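Local coordinates for putative uncharacterized protein (Actinomyces odontolyticus, PDB 3UP9) that probably binds L-methionine at the cell surface as an NlpA-family lipoprotein, and holds selenomethionine in its pocket in this crystal, at residues Y62-Y67 with N198-V203; F79-G84 with V203-G208; E83-E88 with K221-D226; E88-F93 with V191-V196. One frame throughout, in Å; residues are numbered along the deposited sequence. Where two conformers were deposited one is given.

How the interactions relate
The chain has the two-lobed fold of the periplasmic binding protein clan, with selenomethionine between the lobes. Interactions 1, 2 and 3 belong to one lobe. Their centres lie 10 to 12 Å apart, and all reach the sheet that contains strand 201-207. That strand pairs with 59-64 in interaction 1 and with 79-81 in interaction 2, and Val203 serves both. Interaction 3 shares Glu83 and Gly84 with interaction 2 and ends at helix 213-223. Interaction 4, about 24 Å from interaction 2 between centres, is in the sheet of the other lobe. Along the chain it starts at Glu88 and closes before 221-226. Glu88, shared by interactions 3 and 4, touches the ligand at the lobe crossing.

Interaction 1: Y62-Y67 with N198-V203; sequences YQTVPY and NPAVNV. With MSE (selenomethionine), chain B.
Thr64 and Asn202 face each other as a non-hydrogen-bonded antiparallel pair where strand 59-64 meets strand 201-207, in the main sheet of one lobe of a periplasmic-binding-protein fold. Val203 N donates to Gln63 O at 3.0 Å, and Val65 N donates to Val201 O at 3.1 Å but more bent (137°). Thr64 is also the N-cap of helix 65-75; its OG1 accepts a weak bond from Tyr67 N.

The apolar contacts are made by the first turn of helix 65-75. Val65 CG2 meets Val203 CG1 at 3.7 Å, the two side chains crossing obliquely. Pro66 CG lies 4.4 Å from Pro199 CB.

Here Asn202 makes the polar contacts with the ligand; Glu88, Arg120 and Asn174 add others. Asn202 ND2 donates to the selenomethionine carboxylate atom O at 2.9 Å and also to His86 O. OD1 takes a weak bond from the ligand N and a firmer one from His18, so both ends of the amide are held and its rotation is probably fixed.

Tyr67 covers the ligand's other end. With its CG anti to the backbone N (chi1 176°), its ring carries the ligand methyl CE over the centre of one face, 3.7 Å above the plane.

Interaction 2: F79-G84 with V203-G208; sequences FEAGEG and VLVWKG
Glu80 and Trp206 form a hydrogen-bonded antiparallel pair between strand 79-81 and strand 201-207, on one edge of the main sheet. Glu80 N donates to Trp206 O at 2.8 Å, and Trp206 N donates back to Glu80 O. Gly82 N continues the pairing to Leu204 O.

The Glu80 side chain runs over the indole and then off it. CB makes a CH-pi contact over the face of the five-membered ring, 3.9 Å from its centroid. Glu80 CG meets Gly208 CA at 3.6 Å. The bend at chi2 (-55°) keeps the carboxylate beside Gly208. CD stays near the same carbon, and Glu80 OE2 lies 3.5 Å from Gly208 CA.

The indole lies flat against the backbone, with Glu80 O above one face and CZ3 near Gly82 N. Replacing Trp206 by alanine would remove the indole and is likely to leave Glu80 CB and the backbone at Gly82 without their cover.

Phe79 CB presses on Val205 CG1 at 3.4 Å, the two side chains crossing at about a right angle. Ala81 CB touches the CG2 atoms of both Val203 and Val205. A water bridges the segments, donating to Glu83 O at 2.8 Å and accepting from Leu204 N.

Interaction 3: E83-E88 with K221-D226; sequences EGIHLE and KLLHSD. With MSE (selenomethionine), chain B.
His224 pushes the edge of its imidazole against the backbone of Glu83 and Gly84. NE2 faces two carbonyl oxygens and gives a weak, bent bond to each: 2.8 Å to Glu83 O and 2.7 Å to Gly84 O. ND1 is bonded to Glu220 O, so both ring nitrogens have partners. His224 was deposited in two conformers, so these weak bonds are somewhat doubtful. Ile85 closes the tight part. Its CG1, anti to the carbonyl carbon (chi1 -60°), lies beside His224 CE1, while CD1 reaches Leu223 CD1 at 3.7 Å.

This joins the C-terminal end of helix 213-223 to the run into strand 86-87, a short antiparallel member of the main sheet. That run leads on to the crossing between the two lobes of the binding-protein fold. There His86 NE2 donates to Glu88 OE2 at 2.9 Å, in the imidazole plane and to the oxygen's anti lone pair. His86 probably helps hold the carboxylate, whose OE1 accepts from the selenomethionine N at 2.6 Å and from Asn176 N.

The outer side is loose. The Glu83 chain extends beyond CG into an exposed position, and its OE1 stays 4.6 Å from His224 NE2 without a contact.

Interaction 4: E88-F93 with V191-V196; sequences EPLGVF and VVESPV. With MSE (selenomethionine), chain B.
Glu193 and Leu90 hold each other by two bonds. Glu193 N donates to Leu90 O at 2.9 Å. Leu90 N donates to the side-chain OE1 of Glu193 at 3.1 Å, nearly straight (162°) but from above the carboxylate plane. Glu193 can reach because its CG is anti to the backbone N (chi1 -166°) and the chain is extended beyond it, running back past Leu90 CB. Both carboxylate oxygens have further partners: OE1 accepts from Asn198 ND2, and OE2 makes a salt bridge with Arg120, itself bonded to the selenomethionine. Glu193 is thus a second-shell residue of the pocket. With an alanine here the carboxylate is gone, which is likely to leave Leu90 N without its acceptor and Arg120 less firmly placed, and to cost Asn198 a partner.

Val191 also gives much of its surface to the contact. It lies side by side with Val92, both pointing the same way, and Val92 CG2 meets Val191 CB at 3.8 Å. Pro89 CB adds a contact to Val192 CG1.

Strand 191-192 is outermost in the five-strand sheet of this lobe, within the chain. Strand 91-93 lies between it and strand 170-173, and helix 115-127 packs on Leu90, Val92 and Glu193.

Interaction 1: Y62-Y67 with N198-V203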
loop_
_atom_site.group_PDB
_atom_site.type_symbol
_atom_site.label_atom_id
_atom_site.label_comp_id
_atom_site.label_asym_id
_atom_site.label_seq_id
_atom_site.Cartn_x
_atom_site.Cartn_y
_atom_site.Cartn_z
ATOM N N TYR A 62 0.910 6.950 2.216
ATOM C CA TYR A 62 1.472 5.633 1.910
ATOM C C TYR A 62 0.577 4.468 2.311
ATOM O O TYR A 62 0.852 3.376 1.911
ATOM C CB TYR A 62 2.834 5.445 2.602
ATOM C CG TYR A 62 2.763 4.980 4.039
ATOM C CD1 TYR A 62 2.446 5.860 5.063
ATOM C CD2 TYR A 62 3.014 3.670 4.376
ATOM C CE1 TYR A 62 2.369 5.446 6.390
ATOM C CE2 TYR A 62 2.928 3.260 5.679
ATOM C CZ TYR A 62 2.586 4.144 6.690
ATOM O OH TYR A 62 2.529 3.711 7.997
ATOM N N GLN A 63 -0.463 4.705 3.120
ATOM C CA GLN A 63 -1.172 3.628 3.761
ATOM C C GLN A 63 -2.663 3.541 3.370
ATOM O O GLN A 63 -3.252 4.500 2.876
ATOM C CB GLN A 63 -0.972 3.693 5.271
ATOM C CG GLN A 63 -1.885 4.619 6.013
ATOM C CD GLN A 63 -1.383 4.896 7.400
ATOM O OE1 GLN A 63 -1.475 4.036 8.262
ATOM N NE2 GLN A 63 -0.855 6.096 7.624
ATOM N N THR A 64 -3.216 2.355 3.564
ATOM C CA THR A 64 -4.553 2.004 3.194
ATOM C C THR A 64 -5.382 2.213 4.441
ATOM O O THR A 64 -4.873 2.236 5.546
ATOM C CB THR A 64 -4.668 0.518 2.693
ATOM O OG1 THR A 64 -4.309 -0.409 3.769
ATOM C CG2 THR A 64 -3.766 0.249 1.450
ATOM N N VAL A 65 -6.685 2.350 4.232
ATOM C CA VAL A 65 -7.647 2.588 5.292
ATOM C C VAL A 65 -7.654 1.451 6.297
ATOM O O VAL A 65 -7.636 1.718 7.483
ATOM C CB VAL A 65 -9.050 2.996 4.729
ATOM C CG1 VAL A 65 -10.196 2.696 5.734
ATOM C CG2 VAL A 65 -9.040 4.470 4.330
ATOM N N PRO A 66 -7.669 0.185 5.853
ATOM C CA PRO A 66 -7.578 -0.902 6.816
ATOM C C PRO A 66 -6.272 -0.991 7.644
ATOM O O PRO A 66 -6.312 -1.313 8.838
ATOM C CB PRO A 66 -7.766 -2.152 5.952
ATOM C CG PRO A 66 -8.490 -1.691 4.717
ATOM C CD PRO A 66 -7.908 -0.324 4.484
ATOM N N TYR A 67 -5.132 -0.728 7.031
ATOM C CA TYR A 67 -3.882 -0.687 7.748
ATOM C C TYR A 67 -3.907 0.430 8.796
ATOM O O TYR A 67 -3.464 0.215 9.942
ATOM C CB TYR A 67 -2.730 -0.484 6.752
ATOM C CG TYR A 67 -1.379 -0.339 7.411
ATOM C CD1 TYR A 67 -0.962 0.894 7.927
ATOM C CD2 TYR A 67 -0.516 -1.415 7.512
ATOM C CE1 TYR A 67 0.283 1.033 8.527
ATOM C CE2 TYR A 67 0.728 -1.266 8.108
ATOM C CZ TYR A 67 1.120 -0.046 8.632
ATOM O OH TYR A 67 2.350 0.100 9.291
ATOM N N ASN A 198 -13.273 -2.834 -3.078
ATOM C CA ASN A 198 -12.018 -3.108 -2.390
ATOM C C ASN A 198 -11.794 -2.000 -1.343
ATOM O O ASN A 198 -11.755 -0.830 -1.698
ATOM C CB ASN A 198 -10.878 -3.169 -3.409
ATOM C CG ASN A 198 -9.604 -3.710 -2.840
ATOM O OD1 ASN A 198 -9.276 -3.470 -1.691
ATOM N ND2 ASN A 198 -8.861 -4.428 -3.658
ATOM N N PRO A 199 -11.714 -2.355 -0.036
ATOM C CA PRO A 199 -11.586 -1.251 0.932
ATOM C C PRO A 199 -10.177 -0.672 1.086
ATOM O O PRO A 199 -10.046 0.374 1.758
ATOM C CB PRO A 199 -12.082 -1.873 2.254
ATOM C CG PRO A 199 -11.676 -3.296 2.123
ATOM C CD PRO A 199 -11.941 -3.639 0.655
ATOM N N ALA A 200 -9.173 -1.286 0.434
ATOM C CA ALA A 200 -7.774 -0.903 0.623
ATOM C C ALA A 200 -7.343 0.310 -0.189
ATOM O O ALA A 200 -6.274 0.295 -0.854
ATOM C CB ALA A 200 -6.824 -2.084 0.363
ATOM N N VAL A 201 -8.123 1.387 -0.086
ATOM C CA VAL A 201 -7.757 2.647 -0.728
ATOM C C VAL A 201 -6.708 3.398 0.120
ATOM O O VAL A 201 -6.735 3.420 1.361
ATOM C CB VAL A 201 -8.991 3.535 -0.988
ATOM C CG1 VAL A 201 -9.943 2.849 -1.972
ATOM C CG2 VAL A 201 -9.703 3.896 0.317
ATOM N N ASN A 202 -5.801 4.057 -0.590
ATOM C CA ASN A 202 -4.700 4.805 -0.014
ATOM C C ASN A 202 -5.056 6.255 0.318
ATOM O O ASN A 202 -5.569 6.973 -0.507
ATOM C CB ASN A 202 -3.515 4.816 -0.993
ATOM C CG ASN A 202 -2.798 3.500 -1.058
ATOM O OD1 ASN A 202 -1.710 3.343 -0.470
ATOM N ND2 ASN A 202 -3.374 2.551 -1.816
ATOM N N VAL A 203 -4.724 6.689 1.527
ATOM C CA VAL A 203 -5.186 7.961 2.054
ATOM C C VAL A 203 -4.061 8.819 2.607
ATOM O O VAL A 203 -3.009 8.310 2.994
ATOM C CB VAL A 203 -6.310 7.723 3.138
ATOM C CG1 VAL A 203 -7.595 7.251 2.455
ATOM C CG2 VAL A 203 -5.850 6.732 4.191
HETATM N N MSE B 300 0.659 1.078 -0.908
HETATM C CA MSE B 300 0.160 -0.107 -0.176
HETATM C C MSE B 300 -1.120 -0.668 -0.747
HETATM O O MSE B 300 -1.970 0.110 -1.258
HETATM O OXT MSE B 300 -1.271 -1.897 -0.672
HETATM C CB MSE B 300 -0.080 0.243 1.270
HETATM C CG MSE B 300 -0.477 -0.971 2.167
HETATM SE SE MSE B 300 -0.775 -0.396 3.971
HETATM C CE MSE B 300 0.943 0.509 4.457
HETATM O O HOH W 1 -0.932 7.485 4.379
#

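Interaction 2: F79-G84 with V203-G208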
loop_
_atom_site.group_PDB
_atom_site.type_symbol
_atom_site.label_atom_id
_atom_site.label_comp_id
_atom_site.label_asym_id
_atom_site.label_seq_id
_atom_site.Cartn_x
_atom_site.Cartn_y
_atom_site.Cartn_z
ATOM N N PHE A 79 -4.615 9.735 14.685
ATOM C CA PHE A 79 -4.567 10.228 13.322
ATOM C C PHE A 79 -5.951 10.501 12.682
ATOM O O PHE A 79 -6.993 10.008 13.099
ATOM C CB PHE A 79 -3.806 9.242 12.437
ATOM C CG PHE A 79 -2.362 9.018 12.823
ATOM C CD1 PHE A 79 -1.644 9.930 13.588
ATOM C CD2 PHE A 79 -1.737 7.901 12.407
ATOM C CE1 PHE A 79 -0.323 9.692 13.918
ATOM C CE2 PHE A 79 -0.403 7.663 12.712
ATOM C CZ PHE A 79 0.304 8.560 13.473
ATOM N N GLU A 80 -5.911 11.318 11.638
ATOM C CA GLU A 80 -7.059 11.683 10.852
ATOM C C GLU A 80 -6.700 11.387 9.393
ATOM O O GLU A 80 -5.568 11.601 8.982
ATOM C CB GLU A 80 -7.364 13.167 11.007
ATOM C CG GLU A 80 -7.379 13.717 12.402
ATOM C CD GLU A 80 -8.304 13.015 13.380
ATOM O OE1 GLU A 80 -9.419 12.596 13.005
ATOM O OE2 GLU A 80 -7.884 12.892 14.560
ATOM N N ALA A 81 -7.648 10.864 8.630
ATOM C CA ALA A 81 -7.435 10.482 7.238
ATOM C C ALA A 81 -8.433 11.151 6.279
ATOM O O ALA A 81 -9.600 11.493 6.608
ATOM C CB ALA A 81 -7.478 8.989 7.061
ATOM N N GLY A 82 -7.926 11.297 5.070
ATOM C CA GLY A 82 -8.650 11.801 3.948
ATOM C C GLY A 82 -9.330 10.730 3.163
ATOM O O GLY A 82 -9.296 9.560 3.546
ATOM N N GLU A 83 -9.969 11.168 2.081
ATOM C CA GLU A 83 -10.639 10.304 1.117
ATOM C C GLU A 83 -9.660 9.429 0.330
ATOM O O GLU A 83 -8.563 9.830 0.049
ATOM C CB GLU A 83 -11.347 11.165 0.090
ATOM C CG GLU A 83 -12.571 11.898 0.555
ATOM C CD GLU A 83 -13.219 12.707 -0.571
ATOM O OE1 GLU A 83 -13.678 12.057 -1.552
ATOM O OE2 GLU A 83 -13.258 13.969 -0.448
ATOM N N GLY A 84 -10.113 8.275 -0.109
ATOM C CA GLY A 84 -9.358 7.395 -0.979
ATOM C C GLY A 84 -8.828 8.132 -2.186
ATOM O O GLY A 84 -9.549 8.845 -2.898
ATOM N N VAL A 203 -4.724 6.689 1.527
ATOM C CA VAL A 203 -5.186 7.961 2.054
ATOM C C VAL A 203 -4.061 8.819 2.607
ATOM O O VAL A 203 -3.009 8.310 2.994
ATOM C CB VAL A 203 -6.310 7.723 3.138
ATOM C CG1 VAL A 203 -7.595 7.251 2.455
ATOM C CG2 VAL A 203 -5.850 6.732 4.191
ATOM N N LEU A 204 -4.302 10.137 2.600
ATOM C CA LEU A 204 -3.435 11.141 3.261
ATOM C C LEU A 204 -3.771 11.039 4.743
ATOM O O LEU A 204 -4.954 10.970 5.090
ATOM C CB LEU A 204 -3.718 12.588 2.750
ATOM C CG LEU A 204 -2.791 13.666 3.312
ATOM C CD1 LEU A 204 -1.407 13.635 2.702
ATOM C CD2 LEU A 204 -3.403 15.030 3.049
ATOM N N VAL A 205 -2.760 10.953 5.606
ATOM C CA VAL A 205 -2.992 10.828 7.063
ATOM C C VAL A 205 -2.186 11.911 7.713
ATOM O O VAL A 205 -1.071 12.183 7.297
ATOM C CB VAL A 205 -2.654 9.403 7.633
ATOM C CG1 VAL A 205 -2.780 9.343 9.156
ATOM C CG2 VAL A 205 -3.468 8.327 6.936
ATOM N N TRP A 206 -2.782 12.553 8.709
ATOM C CA TRP A 206 -2.118 13.547 9.531
ATOM C C TRP A 206 -2.543 13.396 11.000
ATOM O O TRP A 206 -3.436 12.608 11.350
ATOM C CB TRP A 206 -2.397 14.948 8.959
ATOM C CG TRP A 206 -3.847 15.368 9.020
ATOM C CD1 TRP A 206 -4.469 16.077 10.044
ATOM C CD2 TRP A 206 -4.924 15.054 8.066
ATOM N NE1 TRP A 206 -5.793 16.215 9.803
ATOM C CE2 TRP A 206 -6.141 15.635 8.628
ATOM C CE3 TRP A 206 -5.010 14.340 6.847
ATOM C CZ2 TRP A 206 -7.376 15.550 7.974
ATOM C CZ3 TRP A 206 -6.255 14.255 6.208
ATOM C CH2 TRP A 206 -7.412 14.842 6.769
ATOM N N LYS A 207 -1.902 14.138 11.889
ATOM C CA LYS A 207 -2.142 13.978 13.325
ATOM C C LYS A 207 -3.258 14.948 13.705
ATOM O O LYS A 207 -3.260 16.091 13.242
ATOM C CB LYS A 207 -0.860 14.263 14.105
ATOM C CG LYS A 207 -0.805 13.686 15.500
ATOM C CD LYS A 207 0.631 13.685 15.977
ATOM C CE LYS A 207 0.750 13.889 17.477
ATOM N NZ LYS A 207 0.992 12.595 18.151
ATOM N N GLY A 208 -4.199 14.485 14.547
ATOM C CA GLY A 208 -5.373 15.262 14.931
ATOM C C GLY A 208 -5.122 16.684 15.416
ATOM O O GLY A 208 -5.908 17.614 15.128
HETATM O O HOH W 2 -6.590 11.261 1.359
#

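Interaction 3: E83-E88 with K221-D226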
loop_
_atom_site.group_PDB
_atom_site.type_symbol
_atom_site.label_atom_id
_atom_site.label_comp_id
_atom_site.label_asym_id
_atom_site.label_seq_id
_atom_site.Cartn_x
_atom_site.Cartn_y
_atom_site.Cartn_z
ATOM N N GLU A 83 -9.969 11.168 2.081
ATOM C CA GLU A 83 -10.639 10.304 1.117
ATOM C C GLU A 83 -9.660 9.429 0.330
ATOM O O GLU A 83 -8.563 9.830 0.049
ATOM C CB GLU A 83 -11.347 11.165 0.090
ATOM C CG GLU A 83 -12.571 11.898 0.555
ATOM C CD GLU A 83 -13.219 12.707 -0.571
ATOM O OE1 GLU A 83 -13.678 12.057 -1.552
ATOM O OE2 GLU A 83 -13.258 13.969 -0.448
ATOM N N GLY A 84 -10.113 8.275 -0.109
ATOM C CA GLY A 84 -9.358 7.395 -0.979
ATOM C C GLY A 84 -8.828 8.132 -2.186
ATOM O O GLY A 84 -9.549 8.845 -2.898
ATOM N N ILE A 85 -7.547 7.994 -2.389
ATOM C CA ILE A 85 -6.909 8.538 -3.581
ATOM C C ILE A 85 -6.766 7.483 -4.691
ATOM O O ILE A 85 -7.185 7.720 -5.807
ATOM C CB ILE A 85 -5.552 9.183 -3.225
ATOM C CG1 ILE A 85 -5.867 10.303 -2.220
ATOM C CG2 ILE A 85 -4.778 9.696 -4.511
ATOM C CD1 ILE A 85 -4.701 10.533 -1.289
ATOM N N HIS A 86 -6.173 6.347 -4.358
ATOM C CA HIS A 86 -5.996 5.279 -5.290
ATOM C C HIS A 86 -5.908 3.943 -4.592
ATOM O O HIS A 86 -5.659 3.869 -3.398
ATOM C CB HIS A 86 -4.726 5.485 -6.087
ATOM C CG HIS A 86 -3.467 5.319 -5.275
ATOM N ND1 HIS A 86 -2.862 6.342 -4.689
ATOM C CD2 HIS A 86 -2.727 4.197 -4.969
ATOM C CE1 HIS A 86 -1.776 5.899 -4.026
ATOM N NE2 HIS A 86 -1.691 4.590 -4.214
ATOM N N LEU A 87 -6.159 2.898 -5.383
ATOM C CA LEU A 87 -6.024 1.532 -5.025
ATOM C C LEU A 87 -4.833 0.933 -5.774
ATOM O O LEU A 87 -4.600 1.250 -6.960
ATOM C CB LEU A 87 -7.322 0.808 -5.446
ATOM C CG LEU A 87 -7.444 -0.686 -5.267
ATOM C CD1 LEU A 87 -7.611 -0.922 -3.766
ATOM C CD2 LEU A 87 -8.650 -1.194 -6.084
ATOM N N GLU A 88 -4.082 0.084 -5.070
ATOM C CA GLU A 88 -3.033 -0.763 -5.652
ATOM C C GLU A 88 -3.437 -2.217 -5.492
ATOM O O GLU A 88 -3.258 -2.752 -4.395
ATOM C CB GLU A 88 -1.701 -0.574 -4.918
ATOM C CG GLU A 88 -0.922 0.698 -5.202
ATOM C CD GLU A 88 -0.049 1.101 -4.019
ATOM O OE1 GLU A 88 0.573 0.213 -3.398
ATOM O OE2 GLU A 88 -0.004 2.303 -3.663
ATOM N N LYS A 221 -7.301 18.410 -1.152
ATOM C CA LYS A 221 -8.060 18.834 -2.319
ATOM C C LYS A 221 -7.235 18.592 -3.621
ATOM O O LYS A 221 -7.759 18.000 -4.575
ATOM C CB LYS A 221 -8.547 20.269 -2.129
ATOM C CG LYS A 221 -9.160 20.902 -3.353
ATOM C CD LYS A 221 -10.333 21.819 -3.047
ATOM C CE LYS A 221 -11.085 22.152 -4.358
ATOM N NZ LYS A 221 -12.576 22.009 -4.280
ATOM N N LEU A 222 -5.927 18.906 -3.612
ATOM C CA LEU A 222 -5.065 18.667 -4.787
ATOM C C LEU A 222 -4.925 17.153 -5.159
ATOM O O LEU A 222 -5.009 16.766 -6.344
ATOM C CB LEU A 222 -3.684 19.362 -4.619
ATOM C CG LEU A 222 -3.647 20.883 -4.431
ATOM C CD1 LEU A 222 -2.210 21.324 -4.230
ATOM C CD2 LEU A 222 -4.338 21.658 -5.557
ATOM N N LEU A 223 -4.762 16.300 -4.142
ATOM C CA LEU A 223 -4.694 14.837 -4.316
ATOM C C LEU A 223 -5.967 14.198 -4.887
ATOM O O LEU A 223 -5.900 13.105 -5.412
ATOM C CB LEU A 223 -4.347 14.157 -2.993
ATOM C CG LEU A 223 -2.888 13.998 -2.584
ATOM C CD1 LEU A 223 -2.829 13.680 -1.093
ATOM C CD2 LEU A 223 -2.207 12.925 -3.410
ATOM N N HIS A 224 -7.112 14.872 -4.741
ATOM C CA HIS A 224 -8.398 14.400 -5.302
ATOM C C HIS A 224 -8.881 15.257 -6.392
ATOM O O HIS A 224 -10.039 15.323 -6.656
ATOM C CB HIS A 224 -9.477 14.331 -4.257
ATOM C CG HIS A 224 -9.230 13.288 -3.279
ATOM N ND1 HIS A 224 -8.370 13.459 -2.289
ATOM C CD2 HIS A 224 -9.706 11.997 -3.188
ATOM C CE1 HIS A 224 -8.290 12.340 -1.576
ATOM N NE2 HIS A 224 -9.130 11.445 -2.114
ATOM N N SER A 225 -7.952 15.918 -7.088
ATOM C CA SER A 225 -8.273 16.724 -8.247
ATOM C C SER A 225 -8.329 15.897 -9.532
ATOM O O SER A 225 -7.834 14.781 -9.574
ATOM C CB SER A 225 -7.235 17.840 -8.436
ATOM O OG SER A 225 -5.944 17.326 -8.733
ATOM N N ASP A 226 -8.901 16.492 -10.585
ATOM C CA ASP A 226 -8.984 15.897 -11.917
ATOM C C ASP A 226 -7.570 15.785 -12.497
ATOM O O ASP A 226 -7.240 14.830 -13.186
ATOM C CB ASP A 226 -9.886 16.739 -12.844
ATOM C CG ASP A 226 -10.662 15.891 -13.857
ATOM O OD1 ASP A 226 -10.065 15.384 -14.840
ATOM O OD2 ASP A 226 -11.891 15.739 -13.661
HETATM N N MSE B 300 0.659 1.078 -0.908
HETATM C CA MSE B 300 0.160 -0.107 -0.176
HETATM C C MSE B 300 -1.120 -0.668 -0.747
HETATM O O MSE B 300 -1.970 0.110 -1.258
HETATM O OXT MSE B 300 -1.271 -1.897 -0.672
HETATM C CB MSE B 300 -0.080 0.243 1.270
HETATM C CG MSE B 300 -0.477 -0.971 2.167
HETATM SE SE MSE B 300 -0.775 -0.396 3.971
HETATM C CE MSE B 300 0.943 0.509 4.457
#

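Interaction 4: E88-F93 with V191-V196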
loop_
_atom_site.group_PDB
_atom_site.type_symbol
_atom_site.label_atom_id
_atom_site.label_comp_id
_atom_site.label_asym_id
_atom_site.label_seq_id
_atom_site.Cartn_x
_atom_site.Cartn_y
_atom_site.Cartn_z
ATOM N N GLU A 88 -4.082 0.084 -5.070
ATOM C CA GLU A 88 -3.033 -0.763 -5.652
ATOM C C GLU A 88 -3.437 -2.217 -5.492
ATOM O O GLU A 88 -3.258 -2.752 -4.395
ATOM C CB GLU A 88 -1.701 -0.574 -4.918
ATOM C CG GLU A 88 -0.922 0.698 -5.202
ATOM C CD GLU A 88 -0.049 1.101 -4.019
ATOM O OE1 GLU A 88 0.573 0.213 -3.398
ATOM O OE2 GLU A 88 -0.004 2.303 -3.663
ATOM N N PRO A 89 -3.993 -2.861 -6.554
ATOM C CA PRO A 89 -4.334 -4.240 -6.426
ATOM C C PRO A 89 -3.157 -5.127 -5.914
ATOM O O PRO A 89 -1.999 -4.996 -6.348
ATOM C CB PRO A 89 -4.785 -4.620 -7.855
ATOM C CG PRO A 89 -5.256 -3.343 -8.474
ATOM C CD PRO A 89 -4.264 -2.373 -7.926
ATOM N N LEU A 90 -3.466 -6.001 -4.958
ATOM C CA LEU A 90 -2.474 -6.888 -4.393
ATOM C C LEU A 90 -2.261 -8.022 -5.370
ATOM O O LEU A 90 -3.224 -8.506 -6.015
ATOM C CB LEU A 90 -2.928 -7.394 -3.027
ATOM C CG LEU A 90 -1.906 -8.108 -2.144
ATOM C CD1 LEU A 90 -0.684 -7.218 -1.779
ATOM C CD2 LEU A 90 -2.641 -8.678 -0.930
ATOM N N GLY A 91 -1.007 -8.430 -5.527
ATOM C CA GLY A 91 -0.703 -9.518 -6.438
ATOM C C GLY A 91 0.118 -10.643 -5.825
ATOM O O GLY A 91 0.832 -10.465 -4.840
ATOM N N VAL A 92 -0.039 -11.811 -6.418
ATOM C CA VAL A 92 0.811 -12.957 -6.219
ATOM C C VAL A 92 1.788 -12.857 -7.365
ATOM O O VAL A 92 1.396 -12.681 -8.538
ATOM C CB VAL A 92 0.037 -14.283 -6.272
ATOM C CG1 VAL A 92 1.010 -15.458 -6.094
ATOM C CG2 VAL A 92 -1.071 -14.291 -5.220
ATOM N N PHE A 93 3.059 -12.891 -6.998
ATOM C CA PHE A 93 4.147 -12.833 -7.923
ATOM C C PHE A 93 4.994 -14.054 -7.765
ATOM O O PHE A 93 4.936 -14.728 -6.752
ATOM C CB PHE A 93 4.973 -11.560 -7.646
ATOM C CG PHE A 93 4.195 -10.286 -7.867
ATOM C CD1 PHE A 93 3.415 -9.733 -6.859
ATOM C CD2 PHE A 93 4.212 -9.657 -9.097
ATOM C CE1 PHE A 93 2.702 -8.554 -7.066
ATOM C CE2 PHE A 93 3.494 -8.481 -9.310
ATOM C CZ PHE A 93 2.766 -7.918 -8.284
ATOM N N VAL A 191 -1.935 -13.708 -9.974
ATOM C CA VAL A 191 -3.292 -13.603 -9.414
ATOM C C VAL A 191 -3.372 -12.114 -9.040
ATOM O O VAL A 191 -2.384 -11.549 -8.542
ATOM C CB VAL A 191 -3.456 -14.462 -8.124
ATOM C CG1 VAL A 191 -4.807 -14.278 -7.422
ATOM C CG2 VAL A 191 -3.185 -15.905 -8.432
ATOM N N VAL A 192 -4.488 -11.475 -9.326
ATOM C CA VAL A 192 -4.628 -10.040 -9.113
ATOM C C VAL A 192 -5.900 -9.873 -8.266
ATOM O O VAL A 192 -6.940 -10.383 -8.625
ATOM C CB VAL A 192 -4.812 -9.274 -10.447
ATOM C CG1 VAL A 192 -4.989 -7.779 -10.167
ATOM C CG2 VAL A 192 -3.691 -9.609 -11.461
ATOM N N GLU A 193 -5.802 -9.175 -7.146
ATOM C CA GLU A 193 -6.903 -8.834 -6.279
ATOM C C GLU A 193 -7.925 -7.993 -7.045
ATOM O O GLU A 193 -7.556 -7.121 -7.809
ATOM C CB GLU A 193 -6.337 -7.996 -5.142
ATOM C CG GLU A 193 -7.227 -7.785 -3.929
ATOM C CD GLU A 193 -6.618 -6.774 -2.955
ATOM O OE1 GLU A 193 -6.213 -5.702 -3.450
ATOM O OE2 GLU A 193 -6.611 -7.024 -1.723
ATOM N N SER A 194 -9.212 -8.293 -6.861
ATOM C CA SER A 194 -10.267 -7.554 -7.525
ATOM C C SER A 194 -10.299 -6.093 -7.100
ATOM O O SER A 194 -10.110 -5.807 -5.937
ATOM C CB SER A 194 -11.607 -8.200 -7.253
ATOM O OG SER A 194 -12.632 -7.246 -7.381
ATOM N N PRO A 195 -10.524 -5.169 -8.052
ATOM C CA PRO A 195 -10.690 -3.771 -7.660
ATOM C C PRO A 195 -12.132 -3.336 -7.259
ATOM O O PRO A 195 -12.347 -2.181 -6.964
ATOM C CB PRO A 195 -10.251 -3.030 -8.925
ATOM C CG PRO A 195 -10.620 -3.947 -10.071
ATOM C CD PRO A 195 -10.794 -5.345 -9.498
ATOM N N VAL A 196 -13.091 -4.254 -7.244
ATOM C CA VAL A 196 -14.497 -3.957 -7.080
ATOM C C VAL A 196 -14.797 -4.101 -5.586
ATOM O O VAL A 196 -14.492 -5.122 -4.976
ATOM C CB VAL A 196 -15.398 -4.930 -7.964
ATOM C CG1 VAL A 196 -16.856 -4.959 -7.477
ATOM C CG2 VAL A 196 -15.314 -4.543 -9.451
HETATM N N MSE B 300 0.659 1.078 -0.908
HETATM C CA MSE B 300 0.160 -0.107 -0.176
HETATM C C MSE B 300 -1.120 -0.668 -0.747
HETATM O O MSE B 300 -1.970 0.110 -1.258
HETATM O OXT MSE B 300 -1.271 -1.897 -0.672
HETATM C CB MSE B 300 -0.080 0.243 1.270
HETATM C CG MSE B 300 -0.477 -0.971 2.167
HETATM SE SE MSE B 300 -0.775 -0.396 3.971
HETATM C CE MSE B 300 0.943 0.509 4.457
#